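Long-range contacts in predicted ATPase of the ABC class (Vibrio vulnificus, PDB 5D6A), which binds the ATP analogue AMP-PNP and, as a predicted ATPase of the ABC class, probably hydrolyses ATP: residues 302-307 and 362-367; 358-363 and 405-410; 367-372 and 388-393. All blocks are in the same frame, centred on the assembly; numbering follows the deposited sequence. Where two conformers were deposited one is given.

Contact 1 (302-307 and 362-367); sequences KIRAEE and EDTSAT. With ANP (phosphoaminophosphonic acid-adenylate ester), chain C.
T364 has its OG1 between the backbone N and the carbonyl carbon (chi1 67°), which turns the hydroxyl toward K302. The K302 chain runs extended and bends only at its last torsion (chi4 -66°). This bend leaves K302 NZ 3.5 Å from T364 OG1, and the two side chains run nearly perpendicular. The ammonium group also forms a salt bridge with E501. R304 lays one face of its guanidinium over T364. There T364 CB sits 3.8 Å above the plane of the R304 group, displaced from its centre.

The segment 362-367 follows strand 357-361 directly. E362 packs on T367 of the second subunit and T367 on E362 of that subunit, and the two T367 OG1 atoms are hydrogen-bonded. This position matches the D-loop of ABC ATPases, which comes after the Walker B strand. D363 belongs to the AMP-PNP pocket.

The backbones are joined loosely. A305 N gives a weak hydrogen bond to T364 O at 3.4 Å. A water bridges the two segments beside it. It donates to I303 O at 2.7 Å and is hydrogen-bonded to T364 OG1 at 2.9 Å and to S365 OG at 2.8 Å. S365 OG is further held by D361 O and Q343 NE2. A305 CB lies 4.2 Å from A366 N, at the N-cap of helix 367-370, and that amide is hydrogen-bonded to Q343 OE1.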
loop_
_atom_site.group_PDB
_atom_site.type_symbol
_atom_site.label_atom_id
_atom_site.label_comp_id
_atom_site.label_asym_id
_atom_site.label_seq_id
_atom_site.Cartn_x
_atom_site.Cartn_y
_atom_site.Cartn_z
ATOM N N LYS A 302 -12.513 -8.916 7.411
ATOM C CA LYS A 302 -12.777 -7.489 7.393
ATOM C C LYS A 302 -12.856 -7.053 5.949
ATOM O O LYS A 302 -11.936 -7.285 5.168
ATOM C CB LYS A 302 -11.702 -6.694 8.135
ATOM C CG LYS A 302 -11.983 -5.195 8.183
ATOM C CD LYS A 302 -11.148 -4.514 9.252
ATOM C CE LYS A 302 -11.460 -3.030 9.405
ATOM N NZ LYS A 302 -11.093 -2.216 8.212
ATOM N N ILE A 303 -13.973 -6.434 5.595
ATOM C CA ILE A 303 -14.173 -5.971 4.239
ATOM C C ILE A 303 -14.154 -4.451 4.219
ATOM O O ILE A 303 -14.600 -3.796 5.159
ATOM C CB ILE A 303 -15.481 -6.524 3.630
ATOM C CG1 ILE A 303 -16.711 -6.023 4.391
ATOM C CG2 ILE A 303 -15.460 -8.048 3.631
ATOM C CD1 ILE A 303 -18.021 -6.529 3.825
ATOM N N ARG A 304 -13.608 -3.908 3.139
ATOM C CA ARG A 304 -13.500 -2.473 2.948
ATOM C C ARG A 304 -13.634 -2.200 1.462
ATOM O O ARG A 304 -13.843 -3.124 0.672
ATOM C CB ARG A 304 -12.151 -1.964 3.464
ATOM C CG ARG A 304 -10.940 -2.599 2.792
ATOM C CD ARG A 304 -9.640 -2.060 3.365
ATOM N NE ARG A 304 -9.499 -0.621 3.151
ATOM C CZ ARG A 304 -8.518 0.124 3.657
ATOM N NH1 ARG A 304 -8.484 1.426 3.406
ATOM N NH2 ARG A 304 -7.573 -0.421 4.421
ATOM N N ALA A 305 -13.511 -0.936 1.078
ATOM C CA ALA A 305 -13.613 -0.570 -0.323
ATOM C C ALA A 305 -12.259 -0.706 -1.011
ATOM O O ALA A 305 -11.233 -0.306 -0.465
ATOM C CB ALA A 305 -14.133 0.852 -0.457
ATOM N N GLU A 306 -12.270 -1.307 -2.196
ATOM C CA GLU A 306 -11.076 -1.450 -3.027
ATOM C C GLU A 306 -11.283 -0.713 -4.329
ATOM O O GLU A 306 -12.377 -0.700 -4.886
ATOM C CB GLU A 306 -10.740 -2.912 -3.323
ATOM C CG GLU A 306 -9.768 -3.540 -2.347
ATOM C CD GLU A 306 -9.407 -4.967 -2.723
ATOM O OE1 GLU A 306 -8.262 -5.199 -3.174
ATOM O OE2 GLU A 306 -10.278 -5.854 -2.601
ATOM N N GLU A 307 -10.217 -0.098 -4.810
ATOM C CA GLU A 307 -10.259 0.638 -6.044
ATOM C C GLU A 307 -9.393 -0.121 -7.035
ATOM O O GLU A 307 -8.271 -0.515 -6.710
ATOM C CB GLU A 307 -9.701 2.049 -5.820
ATOM C CG GLU A 307 -9.966 3.049 -6.941
ATOM C CD GLU A 307 -11.419 3.499 -7.019
ATOM O OE1 GLU A 307 -12.252 3.032 -6.207
ATOM O OE2 GLU A 307 -11.725 4.339 -7.893
ATOM N N GLU A 362 -16.784 1.994 9.129
ATOM C CA GLU A 362 -17.404 3.068 8.356
ATOM C C GLU A 362 -16.394 4.072 7.788
ATOM O O GLU A 362 -16.642 4.678 6.744
ATOM C CB GLU A 362 -18.450 3.786 9.217
ATOM C CG GLU A 362 -19.322 4.770 8.455
ATOM C CD GLU A 362 -20.448 5.348 9.300
ATOM O OE1 GLU A 362 -20.286 5.461 10.535
ATOM O OE2 GLU A 362 -21.497 5.707 8.719
ATOM N N ASP A 363 -15.260 4.236 8.464
ATOM C CA ASP A 363 -14.227 5.163 8.000
ATOM C C ASP A 363 -13.401 4.628 6.819
ATOM O O ASP A 363 -12.693 5.390 6.166
ATOM C CB ASP A 363 -13.320 5.588 9.161
ATOM C CG ASP A 363 -14.051 6.449 10.191
ATOM O OD1 ASP A 363 -15.268 6.695 10.024
ATOM O OD2 ASP A 363 -13.405 6.891 11.164
ATOM N N THR A 364 -13.492 3.331 6.546
ATOM C CA THR A 364 -12.773 2.746 5.414
ATOM C C THR A 364 -13.743 1.982 4.505
ATOM O O THR A 364 -13.406 0.923 3.978
ATOM C CB THR A 364 -11.650 1.794 5.878
ATOM O OG1 THR A 364 -12.219 0.639 6.511
ATOM C CG2 THR A 364 -10.706 2.503 6.841
ATOM N N SER A 365 -14.942 2.531 4.317
ATOM C CA SER A 365 -15.958 1.892 3.482
ATOM C C SER A 365 -16.716 2.891 2.617
ATOM O O SER A 365 -16.652 4.104 2.839
ATOM C CB SER A 365 -16.950 1.123 4.357
ATOM O OG SER A 365 -16.305 0.074 5.056
ATOM N N ALA A 366 -17.437 2.361 1.632
ATOM C CA ALA A 366 -18.232 3.175 0.724
ATOM C C ALA A 366 -19.556 3.533 1.379
ATOM O O ALA A 366 -20.374 2.656 1.652
ATOM C CB ALA A 366 -18.472 2.432 -0.581
ATOM N N THR A 367 -19.762 4.822 1.628
ATOM C CA THR A 367 -20.987 5.306 2.259
ATOM C C THR A 367 -22.222 4.854 1.479
ATOM O O THR A 367 -23.221 4.433 2.069
ATOM C CB THR A 367 -20.981 6.842 2.360
ATOM O OG1 THR A 367 -19.779 7.275 3.015
ATOM C CG2 THR A 367 -22.201 7.352 3.131
HETATM P PG ANP C . -12.325 5.124 13.786
HETATM O O1G ANP C . -12.814 3.712 13.989
HETATM O O2G ANP C . -11.544 5.317 12.505
HETATM O O3G ANP C . -13.406 6.148 14.028
HETATM P PB ANP C . -11.529 6.195 16.547
HETATM O O1B ANP C . -12.602 5.424 17.255
HETATM O O2B ANP C . -11.823 7.633 16.187
HETATM N N3B ANP C . -11.133 5.359 15.054
HETATM P PA ANP C . -8.957 5.295 17.276
HETATM O O1A ANP C . -9.041 4.019 18.070
HETATM O O2A ANP C . -8.710 5.215 15.790
HETATM O O3A ANP C . -10.269 6.186 17.548
HETATM O "O5'" ANP C . -7.802 6.215 17.901
HETATM C "C5'" ANP C . -7.776 6.503 19.291
HETATM C "C4'" ANP C . -6.363 6.875 19.719
HETATM O "O4'" ANP C . -6.233 6.643 21.123
HETATM C "C3'" ANP C . -5.287 6.039 19.039
HETATM O "O3'" ANP C . -4.128 6.842 18.777
HETATM C "C2'" ANP C . -4.979 4.940 20.032
HETATM O "O2'" ANP C . -3.601 4.554 19.987
HETATM C "C1'" ANP C . -5.364 5.539 21.381
HETATM N N9 ANP C . -6.050 4.552 22.250
HETATM C C8 ANP C . -7.051 3.717 21.895
HETATM N N7 ANP C . -7.427 2.953 22.953
HETATM C C5 ANP C . -6.663 3.301 24.004
HETATM C C6 ANP C . -6.538 2.888 25.421
HETATM N N6 ANP C . -7.334 1.923 25.933
HETATM N N1 ANP C . -5.606 3.508 26.182
HETATM C C2 ANP C . -4.804 4.474 25.685
HETATM N N3 ANP C . -4.871 4.891 24.403
HETATM C C4 ANP C . -5.761 4.354 23.534
HETATM O O HOH W 1 -14.365 -1.373 6.374
#

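Contact 2 (358-363 and 405-410). With ANP (phosphoaminophosphonic acid-adenylate ester), chain C.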
loop_
_atom_site.group_PDB
_atom_site.type_symbol
_atom_site.label_atom_id
_atom_site.label_comp_id
_atom_site.label_asym_id
_atom_site.label_seq_id
_atom_site.Cartn_x
_atom_site.Cartn_y
_atom_site.Cartn_z
ATOM N N LEU A 358 -18.243 -10.864 9.771
ATOM C CA LEU A 358 -17.794 -9.811 8.873
ATOM C C LEU A 358 -17.476 -8.575 9.688
ATOM O O LEU A 358 -18.280 -8.153 10.513
ATOM C CB LEU A 358 -18.884 -9.494 7.853
ATOM C CG LEU A 358 -19.305 -10.657 6.956
ATOM C CD1 LEU A 358 -20.545 -10.285 6.163
ATOM C CD2 LEU A 358 -18.170 -11.080 6.036
ATOM N N LEU A 359 -16.303 -8.000 9.457
ATOM C CA LEU A 359 -15.875 -6.810 10.178
ATOM C C LEU A 359 -15.897 -5.629 9.224
ATOM O O LEU A 359 -15.372 -5.717 8.120
ATOM C CB LEU A 359 -14.470 -7.020 10.749
ATOM C CG LEU A 359 -14.297 -8.310 11.562
ATOM C CD1 LEU A 359 -12.861 -8.454 12.037
ATOM C CD2 LEU A 359 -15.262 -8.360 12.739
ATOM N N ILE A 360 -16.517 -4.530 9.642
ATOM C CA ILE A 360 -16.627 -3.337 8.802
ATOM C C ILE A 360 -16.337 -2.073 9.592
ATOM O O ILE A 360 -16.738 -1.950 10.747
ATOM C CB ILE A 360 -18.035 -3.221 8.180
ATOM C CG1 ILE A 360 -18.310 -4.433 7.287
ATOM C CG2 ILE A 360 -18.169 -1.927 7.385
ATOM C CD1 ILE A 360 -19.687 -4.445 6.666
ATOM N N ASP A 361 -15.635 -1.136 8.959
ATOM C CA ASP A 361 -15.299 0.141 9.578
ATOM C C ASP A 361 -15.795 1.244 8.654
ATOM O O ASP A 361 -15.288 1.410 7.545
ATOM C CB ASP A 361 -13.790 0.251 9.812
ATOM C CG ASP A 361 -13.400 1.503 10.586
ATOM O OD1 ASP A 361 -14.220 2.442 10.683
ATOM O OD2 ASP A 361 -12.261 1.551 11.097
ATOM N N GLU A 362 -16.784 1.994 9.129
ATOM C CA GLU A 362 -17.404 3.068 8.356
ATOM C C GLU A 362 -16.394 4.072 7.788
ATOM O O GLU A 362 -16.642 4.678 6.744
ATOM C CB GLU A 362 -18.450 3.786 9.217
ATOM C CG GLU A 362 -19.322 4.770 8.455
ATOM C CD GLU A 362 -20.448 5.348 9.300
ATOM O OE1 GLU A 362 -20.286 5.461 10.535
ATOM O OE2 GLU A 362 -21.497 5.707 8.719
ATOM N N ASP A 363 -15.260 4.236 8.464
ATOM C CA ASP A 363 -14.227 5.163 8.000
ATOM C C ASP A 363 -13.401 4.628 6.819
ATOM O O ASP A 363 -12.693 5.390 6.166
ATOM C CB ASP A 363 -13.320 5.588 9.161
ATOM C CG ASP A 363 -14.051 6.449 10.191
ATOM O OD1 ASP A 363 -15.268 6.695 10.024
ATOM O OD2 ASP A 363 -13.405 6.891 11.164
ATOM N N THR A 405 -21.946 -9.748 12.350
ATOM C CA THR A 405 -21.276 -8.574 11.807
ATOM C C THR A 405 -20.991 -7.556 12.900
ATOM O O THR A 405 -21.867 -7.230 13.703
ATOM C CB THR A 405 -22.130 -7.898 10.716
ATOM O OG1 THR A 405 -22.401 -8.833 9.665
ATOM C CG2 THR A 405 -21.409 -6.692 10.132
ATOM N N ILE A 406 -19.760 -7.057 12.924
ATOM C CA ILE A 406 -19.348 -6.051 13.891
ATOM C C ILE A 406 -18.973 -4.817 13.078
ATOM O O ILE A 406 -18.137 -4.900 12.174
ATOM C CB ILE A 406 -18.164 -6.534 14.744
ATOM C CG1 ILE A 406 -18.468 -7.920 15.325
ATOM C CG2 ILE A 406 -17.866 -5.533 15.852
ATOM C CD1 ILE A 406 -17.346 -8.508 16.149
ATOM N N ILE A 407 -19.593 -3.678 13.391
ATOM C CA ILE A 407 -19.359 -2.455 12.621
ATOM C C ILE A 407 -19.017 -1.227 13.464
ATOM O O ILE A 407 -19.732 -0.890 14.407
ATOM C CB ILE A 407 -20.607 -2.095 11.781
ATOM C CG1 ILE A 407 -21.142 -3.332 11.060
ATOM C CG2 ILE A 407 -20.293 -0.985 10.782
ATOM C CD1 ILE A 407 -22.360 -3.063 10.207
ATOM N N VAL A 408 -17.922 -0.562 13.104
ATOM C CA VAL A 408 -17.522 0.679 13.750
ATOM C C VAL A 408 -18.236 1.768 12.967
ATOM O O VAL A 408 -18.038 1.889 11.760
ATOM C CB VAL A 408 -15.999 0.905 13.690
ATOM C CG1 VAL A 408 -15.646 2.318 14.132
ATOM C CG2 VAL A 408 -15.274 -0.124 14.544
HETATM N N MSE A 409 -19.069 2.554 13.647
HETATM C CA MSE A 409 -19.854 3.587 12.974
HETATM C C MSE A 409 -19.492 4.985 13.401
HETATM O O MSE A 409 -18.406 5.469 13.080
HETATM C CB MSE A 409 -21.323 3.280 13.226
HETATM C CG MSE A 409 -21.707 1.923 12.647
HETATM SE SE MSE A 409 -23.238 2.132 11.435
HETATM C CE MSE A 409 -24.514 2.917 12.720
ATOM N N GLY A 410 -20.398 5.653 14.113
ATOM C CA GLY A 410 -20.169 7.026 14.549
ATOM C C GLY A 410 -20.612 8.054 13.519
ATOM O O GLY A 410 -20.438 9.255 13.728
HETATM P PG ANP C . -12.325 5.124 13.786
HETATM O O1G ANP C . -12.814 3.712 13.989
HETATM O O2G ANP C . -11.544 5.317 12.505
HETATM O O3G ANP C . -13.406 6.148 14.028
HETATM P PB ANP C . -11.529 6.195 16.547
HETATM O O1B ANP C . -12.602 5.424 17.255
HETATM O O2B ANP C . -11.823 7.633 16.187
HETATM N N3B ANP C . -11.133 5.359 15.054
HETATM P PA ANP C . -8.957 5.295 17.276
HETATM O O1A ANP C . -9.041 4.019 18.070
HETATM O O2A ANP C . -8.710 5.215 15.790
HETATM O O3A ANP C . -10.269 6.186 17.548
HETATM O "O5'" ANP C . -7.802 6.215 17.901
HETATM C "C5'" ANP C . -7.776 6.503 19.291
HETATM C "C4'" ANP C . -6.363 6.875 19.719
HETATM O "O4'" ANP C . -6.233 6.643 21.123
HETATM C "C3'" ANP C . -5.287 6.039 19.039
HETATM O "O3'" ANP C . -4.128 6.842 18.777
HETATM C "C2'" ANP C . -4.979 4.940 20.032
HETATM O "O2'" ANP C . -3.601 4.554 19.987
HETATM C "C1'" ANP C . -5.364 5.539 21.381
HETATM N N9 ANP C . -6.050 4.552 22.250
HETATM C C8 ANP C . -7.051 3.717 21.895
HETATM N N7 ANP C . -7.427 2.953 22.953
HETATM C C5 ANP C . -6.663 3.301 24.004
HETATM C C6 ANP C . -6.538 2.888 25.421
HETATM N N6 ANP C . -7.334 1.923 25.933
HETATM N N1 ANP C . -5.606 3.508 26.182
HETATM C C2 ANP C . -4.804 4.474 25.685
HETATM N N3 ANP C . -4.871 4.891 24.403
HETATM C C4 ANP C . -5.761 4.354 23.534
#
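L358 to D361 pair with T405 to V408 as parallel neighbours in the central sheet of the P-loop domain. The LLIDE sequence at 358-362 fits a Walker B strand. Four backbone hydrogen bonds of 2.9 to 3.0 Å join them: I406 N to L358 O, I360 N to I406 O, V408 N to I360 O and E362 N to V408 O. L359 and I406 lie side by side on one face, and I360 and I407 do so on the other.

D361 closes the strand beside the nucleotide. Its CB leaves the sheet on the face of L359 and V408. D361 CG is anti to the backbone N (chi1 -174°) and comes 4.1 Å from V408 CB. D361 OD1 lies 3.7 Å from V408 CG1. D361 OD1 also accepts D363 N at 3.0 Å, from above the carboxylate plane, which closes an Asx turn. D361 OD2 is hydrogen-bonded to S272 OG of the probable Walker A loop.

V408 and D361 both face the gamma phosphate. V408 CG1 is 3.2 Å from O1G of AMP-PNP, and D361 OD2 is 3.7 Å from that same oxygen.

Contact 3 (367-372 and 388-393)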
loop_
_atom_site.group_PDB
_atom_site.type_symbol
_atom_site.label_atom_id
_atom_site.label_comp_id
_atom_site.label_asym_id
_atom_site.label_seq_id
_atom_site.Cartn_x
_atom_site.Cartn_y
_atom_site.Cartn_z
ATOM N N THR A 367 -19.762 4.822 1.628
ATOM C CA THR A 367 -20.987 5.306 2.259
ATOM C C THR A 367 -22.222 4.854 1.479
ATOM O O THR A 367 -23.221 4.433 2.069
ATOM C CB THR A 367 -20.981 6.842 2.360
ATOM O OG1 THR A 367 -19.779 7.275 3.015
ATOM C CG2 THR A 367 -22.201 7.352 3.131
ATOM N N ASN A 368 -22.137 4.942 0.154
ATOM C CA ASN A 368 -23.223 4.531 -0.736
ATOM C C ASN A 368 -23.644 3.085 -0.468
ATOM O O ASN A 368 -24.829 2.747 -0.506
ATOM C CB ASN A 368 -22.774 4.687 -2.194
ATOM C CG ASN A 368 -23.842 4.279 -3.192
ATOM O OD1 ASN A 368 -25.023 4.170 -2.857
ATOM N ND2 ASN A 368 -23.430 4.060 -4.437
ATOM N N PHE A 369 -22.656 2.242 -0.193
ATOM C CA PHE A 369 -22.885 0.827 0.079
ATOM C C PHE A 369 -23.459 0.551 1.472
ATOM O O PHE A 369 -24.162 -0.444 1.666
ATOM C CB PHE A 369 -21.567 0.059 -0.110
ATOM C CG PHE A 369 -21.622 -1.376 0.330
ATOM C CD1 PHE A 369 -22.225 -2.340 -0.466
ATOM C CD2 PHE A 369 -21.044 -1.769 1.532
ATOM C CE1 PHE A 369 -22.268 -3.666 -0.063
ATOM C CE2 PHE A 369 -21.082 -3.092 1.939
ATOM C CZ PHE A 369 -21.694 -4.041 1.140
HETATM N N MSE A 370 -23.161 1.429 2.426
HETATM C CA MSE A 370 -23.624 1.258 3.804
HETATM C C MSE A 370 -25.050 1.688 4.019
HETATM O O MSE A 370 -25.884 0.894 4.460
HETATM C CB MSE A 370 -22.746 2.086 4.739
HETATM C CG MSE A 370 -21.302 1.597 4.748
HETATM SE SE MSE A 370 -21.224 -0.298 5.275
HETATM C CE MSE A 370 -21.054 -0.022 7.218
ATOM N N ILE A 371 -25.340 2.949 3.708
ATOM C CA ILE A 371 -26.681 3.518 3.927
ATOM C C ILE A 371 -27.530 3.809 2.689
ATOM O O ILE A 371 -27.051 3.803 1.554
ATOM C CB ILE A 371 -26.595 4.800 4.796
ATOM C CG1 ILE A 371 -25.626 5.839 4.209
ATOM C CG2 ILE A 371 -26.132 4.446 6.196
ATOM C CD1 ILE A 371 -26.035 6.438 2.878
ATOM N N ARG A 372 -28.811 4.055 2.955
ATOM C CA ARG A 372 -29.803 4.390 1.947
ATOM C C ARG A 372 -30.007 5.895 2.046
ATOM O O ARG A 372 -29.666 6.498 3.064
ATOM C CB ARG A 372 -31.115 3.671 2.269
ATOM C CG ARG A 372 -32.185 3.715 1.187
ATOM C CD ARG A 372 -31.810 2.861 -0.015
ATOM N NE ARG A 372 -32.927 2.722 -0.948
ATOM C CZ ARG A 372 -32.917 1.954 -2.036
ATOM N NH1 ARG A 372 -31.845 1.235 -2.350
ATOM N NH2 ARG A 372 -33.992 1.901 -2.813
ATOM N N THR A 388 -28.937 -1.899 -3.410
ATOM C CA THR A 388 -29.476 -2.336 -2.125
ATOM C C THR A 388 -28.368 -2.241 -1.068
ATOM O O THR A 388 -27.450 -3.066 -1.058
ATOM C CB THR A 388 -30.009 -3.779 -2.208
ATOM O OG1 THR A 388 -31.000 -3.863 -3.238
ATOM C CG2 THR A 388 -30.624 -4.211 -0.882
ATOM N N PRO A 389 -28.456 -1.244 -0.165
ATOM C CA PRO A 389 -27.415 -1.052 0.844
ATOM C C PRO A 389 -27.386 -2.153 1.894
ATOM O O PRO A 389 -28.413 -2.773 2.175
ATOM C CB PRO A 389 -27.788 0.286 1.478
ATOM C CG PRO A 389 -29.266 0.347 1.350
ATOM C CD PRO A 389 -29.607 -0.351 0.065
ATOM N N LEU A 390 -26.208 -2.376 2.468
ATOM C CA LEU A 390 -26.007 -3.417 3.473
ATOM C C LEU A 390 -27.056 -3.390 4.585
ATOM O O LEU A 390 -27.539 -4.439 5.007
ATOM C CB LEU A 390 -24.602 -3.301 4.076
ATOM C CG LEU A 390 -24.247 -4.282 5.197
ATOM C CD1 LEU A 390 -24.424 -5.728 4.754
ATOM C CD2 LEU A 390 -22.826 -4.037 5.682
ATOM N N VAL A 391 -27.412 -2.196 5.048
ATOM C CA VAL A 391 -28.399 -2.052 6.123
ATOM C C VAL A 391 -29.656 -2.908 5.884
ATOM O O VAL A 391 -30.252 -3.418 6.833
ATOM C CB VAL A 391 -28.783 -0.566 6.342
ATOM C CG1 VAL A 391 -29.406 0.034 5.087
ATOM C CG2 VAL A 391 -29.720 -0.418 7.533
ATOM N N ASP A 392 -30.041 -3.073 4.620
ATOM C CA ASP A 392 -31.216 -3.874 4.263
ATOM C C ASP A 392 -30.917 -5.380 4.222
ATOM O O ASP A 392 -31.809 -6.200 4.450
ATOM C CB ASP A 392 -31.782 -3.426 2.905
ATOM C CG ASP A 392 -32.308 -1.992 2.921
ATOM O OD1 ASP A 392 -32.497 -1.427 4.017
ATOM O OD2 ASP A 392 -32.550 -1.435 1.828
ATOM N N ARG A 393 -29.668 -5.739 3.929
ATOM C CA ARG A 393 -29.275 -7.147 3.836
ATOM C C ARG A 393 -28.621 -7.691 5.099
ATOM O O ARG A 393 -28.765 -8.870 5.413
ATOM C CB ARG A 393 -28.311 -7.353 2.666
ATOM C CG ARG A 393 -28.895 -7.044 1.298
ATOM C CD ARG A 393 -30.075 -7.945 0.971
ATOM N NE ARG A 393 -30.515 -7.783 -0.411
ATOM C CZ ARG A 393 -31.537 -8.435 -0.959
ATOM N NH1 ARG A 393 -32.249 -9.300 -0.244
ATOM N NH2 ARG A 393 -31.854 -8.217 -2.231
#
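The F369 ring meets L390 obliquely, with F369 CE2 4.1 Å from L390 CB. Elsewhere the ring packs on Q343, A344 and L347 of helix 339-352. The other flat group is the R372 guanidinium. It also approaches at a slant, and R372 NH1 lies 3.7 Å from P389 CD, with T388 CA farther off.

The R372 chain bends at chi2 (71°). That bend carries it across the proline ring, so that R372 CD is 3.8 Å from P389 CG. R372 NH1 and D392 OD2 belong to groups of opposite charge but are 5.0 Å apart, not in contact. P389 CB packs against two backbone oxygens, 3.6 Å from M370 O and equally far from I371 O. M370 is a selenomethionine with two conformers, so its packing on L390 is doubtful in detail.

This contact joins the end of one helix to the start of another in the P-loop domain. The short helix 367-370 closes here, and I371 is the first residue to leave helical angles. The weakly bonded first turn of helix 390-401 lies beside it. L390 N donates to F369 O at 2.9 Å in a nearly straight bond (169°). V391 N adds a weak bond to M370 O at 3.5 Å, and Y415 OH weakly reaches the same oxygen.

The start of a helix has amides without acceptors in their own helix. Here the carbonyls at the end of helix 367-370 take up that role: F369 O serves L390 N, and M370 O serves V391 N only weakly.

All three contacts lie within the P-loop domain, on the same side of the chain's centre. Contacts 1 and 2 have centres about 9 Å apart, and the centre of contact 3 is about 12 Å from the centre of each. Contact 1 comes first along the chain, then contact 3. The segments of contact 3 fall between the two strands of contact 2. Strand 357-361 runs through the loop of contact 1 into helix 367-370, and helix 390-401 leads back to strand 404-408. I360 packs on I303 and L390, and so touches both other contacts. The run 358-372 thus links the nucleotide's gamma phosphate to the interface with the second subunit.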